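GlcNAc Inducible Gene 2, GIG2 (Candida albicans, PDB 6AKZ) binds an iron(III) ion and is probably an oxygenase of the DUF1479 (Gig2-like) family, a member of the cupin clan. Local coordinates at residues A[251-256]-A[379-384]. Numbering follows the deposited sequence.
Sequences SSFRTL and ITNIQT
A side-chain amide that reads both backbone polar groups of one residue joins the loop leading into strand 256-261 to the residues just before helix 382-394: Asn381 grips Phe253. Phe253 N donates to Asn381 OD1 at 2.9 Å, with the donor tilted 17° from the carbonyl plane of the amide. In return Asn381 ND2 donates an N-H hydrogen bond to Phe253 O at 2.8 Å, with an N-H...O angle of 168°; that oxygen lies in the amide plane and receives the bond on a lone pair. Two bonds to one residue fix the rotation of the amide, and a third runs from ND2 to Pro376 O.

Phe253 CG stands anti to the backbone N (chi1 167°), which leads the far end of the ring away while CB, 3.4 Å from Thr380 OG1, and the near ring carbons stay beside that hydroxyl and the Asn381 amide. On the flank toward Ser251, Thr384 OG1 comes within 3.4 Å of Ser252 CB. A water sits between Thr380 O, to which it donates at 2.6 Å, and Thr384 OG1, hydrogen-bonded at 2.8 Å, and reaches across to Ser251 O only weakly. Ser251 OG itself bonds to Asp400.

The contact is largely buried, with the Ser252 side chain about 12 Å from the bound Fe (III) ion. Behind residues 379-382, Ile379 and Ile382 pack on helix 445-460 and Thr380 touches Ile469 of helix 466-474; beyond Phe253 the loop enters strand 256-261, set between strands 346-350 and 367-371 of the mixed sheet.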
ATOM      1  N   SER A 251      -0.521   3.386 -10.143  1.00 26.13           N
ATOM      2  CA  SER A 251      -0.889   4.766 -10.396  1.00 28.54           C
ATOM      3  C   SER A 251      -1.742   5.394  -9.303  1.00 25.70           C
ATOM      4  O   SER A 251      -1.957   6.575  -9.362  1.00 26.78           O
ATOM      5  CB  SER A 251      -1.705   4.873 -11.710  1.00 28.89           C
ATOM      6  OG  SER A 251      -0.834   4.722 -12.780  1.00 36.99           O
ATOM      7  N   SER A 252      -2.236   4.646  -8.347  1.00 26.60           N
ATOM      8  CA  SER A 252      -3.064   5.217  -7.273  1.00 24.58           C
ATOM      9  C   SER A 252      -2.230   5.404  -5.977  1.00 22.35           C
ATOM     10  O   SER A 252      -1.188   4.773  -5.791  1.00 22.53           O
ATOM     11  CB  SER A 252      -4.237   4.272  -6.999  1.00 26.56           C
ATOM     12  OG  SER A 252      -3.763   3.043  -6.395  1.00 36.88           O
ATOM     13  N   PHE A 253      -2.692   6.323  -5.141  1.00 17.96           N
ATOM     14  CA  PHE A 253      -2.207   6.573  -3.784  1.00 17.38           C
ATOM     15  C   PHE A 253      -3.005   5.679  -2.879  1.00 16.10           C
ATOM     16  O   PHE A 253      -4.217   5.921  -2.678  1.00 13.70           O
ATOM     17  CB  PHE A 253      -2.388   8.044  -3.422  1.00 17.32           C
ATOM     18  CG  PHE A 253      -2.216   8.352  -1.994  1.00 18.79           C
ATOM     19  CD1 PHE A 253      -1.120   7.854  -1.255  1.00 16.38           C
ATOM     20  CD2 PHE A 253      -3.117   9.145  -1.353  1.00 17.08           C
ATOM     21  CE1 PHE A 253      -0.987   8.158   0.094  1.00 17.97           C
ATOM     22  CE2 PHE A 253      -3.001   9.420   0.009  1.00 19.02           C
ATOM     23  CZ  PHE A 253      -1.939   8.927   0.738  1.00 18.41           C
ATOM     24  N   ARG A 254      -2.386   4.589  -2.381  1.00 15.40           N
ATOM     25  CA  ARG A 254      -3.126   3.665  -1.504  1.00 14.59           C
ATOM     26  C   ARG A 254      -2.468   3.852  -0.110  1.00 16.06           C
ATOM     27  O   ARG A 254      -1.230   3.839  -0.020  1.00 15.18           O
ATOM     28  CB  ARG A 254      -2.941   2.203  -1.956  1.00 19.40           C
ATOM     29  CG  ARG A 254      -3.461   1.914  -3.377  1.00 20.85           C
ATOM     30  CD  ARG A 254      -3.158   0.501  -3.814  1.00 22.03           C
ATOM     31  NE  ARG A 254      -1.718   0.298  -3.971  1.00 25.48           N
ATOM     32  CZ  ARG A 254      -1.141  -0.874  -4.237  1.00 25.44           C
ATOM     33  NH1 ARG A 254      -1.893  -1.929  -4.471  1.00 21.69           N
ATOM     34  NH2 ARG A 254       0.192  -0.946  -4.379  1.00 22.73           N
ATOM     35  N   THR A 255      -3.284   4.065   0.912  1.00 11.82           N
ATOM     36  CA  THR A 255      -2.859   4.136   2.287  1.00 13.04           C
ATOM     37  C   THR A 255      -2.544   2.740   2.785  1.00 12.60           C
ATOM     38  O   THR A 255      -1.618   2.578   3.620  1.00 12.10           O
ATOM     39  CB  THR A 255      -3.942   4.753   3.180  1.00 12.79           C
ATOM     40  OG1 THR A 255      -5.247   4.204   2.884  1.00 13.65           O
ATOM     41  CG2 THR A 255      -4.045   6.221   2.916  1.00 14.22           C
ATOM     42  N   LEU A 256      -3.351   1.775   2.353  1.00 11.14           N
ATOM     43  CA  LEU A 256      -3.168   0.403   2.765  1.00 10.99           C
ATOM     44  C   LEU A 256      -3.227  -0.498   1.600  1.00 11.14           C
ATOM     45  O   LEU A 256      -4.101  -0.300   0.724  1.00 10.24           O
ATOM     46  CB  LEU A 256      -4.289  -0.010   3.708  1.00 10.87           C
ATOM     47  CG  LEU A 256      -4.427   0.745   5.031  1.00 11.19           C
ATOM     48  CD1 LEU A 256      -5.687   0.216   5.735  1.00 11.59           C
ATOM     49  CD2 LEU A 256      -3.182   0.548   5.890  1.00 10.68           C
ATOM     50  N   ILE A 379      -6.595  14.199  -3.766  1.00 13.29           N
ATOM     51  CA  ILE A 379      -6.168  14.922  -5.013  1.00 14.20           C
ATOM     52  C   ILE A 379      -5.329  14.088  -6.000  1.00 13.51           C
ATOM     53  O   ILE A 379      -5.541  14.169  -7.234  1.00 13.74           O
ATOM     54  CB  ILE A 379      -5.545  16.272  -4.669  1.00 15.25           C
ATOM     55  CG1 ILE A 379      -5.500  17.176  -5.878  1.00 15.64           C
ATOM     56  CG2 ILE A 379      -4.168  16.177  -4.055  1.00 14.41           C
ATOM     57  CD1 ILE A 379      -6.878  17.616  -6.316  1.00 17.19           C
ATOM     58  N   THR A 380      -4.475  13.208  -5.493  1.00 13.37           N
ATOM     59  CA  THR A 380      -3.614  12.379  -6.396  1.00 14.94           C
ATOM     60  C   THR A 380      -4.375  11.126  -6.876  1.00 14.03           C
ATOM     61  O   THR A 380      -3.762  10.332  -7.551  1.00 13.35           O
ATOM     62  CB  THR A 380      -2.245  12.015  -5.790  1.00 16.73           C
ATOM     63  OG1 THR A 380      -2.407  11.194  -4.607  1.00 17.71           O
ATOM     64  CG2 THR A 380      -1.428  13.273  -5.390  1.00 17.26           C
ATOM     65  N   ASN A 381      -5.627  10.925  -6.413  1.00 12.43           N
ATOM     66  CA  ASN A 381      -6.483   9.826  -6.794  1.00 14.03           C
ATOM     67  C   ASN A 381      -7.596  10.231  -7.771  1.00 13.66           C
ATOM     68  O   ASN A 381      -8.409   9.402  -8.155  1.00 14.72           O
ATOM     69  CB  ASN A 381      -7.042   9.105  -5.577  1.00 14.25           C
ATOM     70  CG  ASN A 381      -6.050   8.092  -5.041  1.00 15.56           C
ATOM     71  OD1 ASN A 381      -5.234   7.576  -5.842  1.00 16.42           O
ATOM     72  ND2 ASN A 381      -5.994   7.880  -3.727  1.00 16.39           N
ATOM     73  N   ILE A 382      -7.653  11.489  -8.152  1.00 13.63           N
ATOM     74  CA  ILE A 382      -8.697  11.878  -9.129  1.00 15.03           C
ATOM     75  C   ILE A 382      -8.432  11.189 -10.478  1.00 15.58           C
ATOM     76  O   ILE A 382      -9.380  10.724 -11.166  1.00 13.82           O
ATOM     77  CB  ILE A 382      -8.797  13.397  -9.246  1.00 16.25           C
ATOM     78  CG1 ILE A 382      -9.172  14.021  -7.900  1.00 15.69           C
ATOM     79  CG2 ILE A 382      -9.779  13.745 -10.340  1.00 16.58           C
ATOM     80  CD1 ILE A 382     -10.512  13.624  -7.343  1.00 18.70           C
ATOM     81  N   GLN A 383      -7.170  11.024 -10.846  1.00 15.81           N
ATOM     82  CA  GLN A 383      -6.912  10.293 -12.128  1.00 20.18           C
ATOM     83  C   GLN A 383      -7.336   8.840 -12.054  1.00 17.26           C
ATOM     84  O   GLN A 383      -7.846   8.288 -12.996  1.00 17.52           O
ATOM     85  CB  GLN A 383      -5.434  10.379 -12.491  1.00 22.51           C
ATOM     86  CG  GLN A 383      -5.037  11.762 -12.912  1.00 30.18           C
ATOM     87  CD  GLN A 383      -5.549  12.198 -14.283  1.00 39.21           C
ATOM     88  OE1 GLN A 383      -6.302  11.480 -14.991  1.00 40.33           O
ATOM     89  NE2 GLN A 383      -5.136  13.402 -14.677  1.00 46.45           N
ATOM     90  N   THR A 384      -7.185   8.252 -10.892  1.00 16.26           N
ATOM     91  CA  THR A 384      -7.631   6.914 -10.642  1.00 15.94           C
ATOM     92  C   THR A 384      -9.152   6.812 -10.753  1.00 15.61           C
ATOM     93  O   THR A 384      -9.622   5.905 -11.411  1.00 16.28           O
ATOM     94  CB  THR A 384      -7.152   6.376  -9.250  1.00 15.70           C
ATOM     95  OG1 THR A 384      -5.738   6.235  -9.333  1.00 18.48           O
ATOM     96  CG2 THR A 384      -7.789   5.060  -8.883  1.00 15.97           C
TER
HETATM   97  O   HOH W   1      -4.557   8.737  -9.473  1.00 21.09           O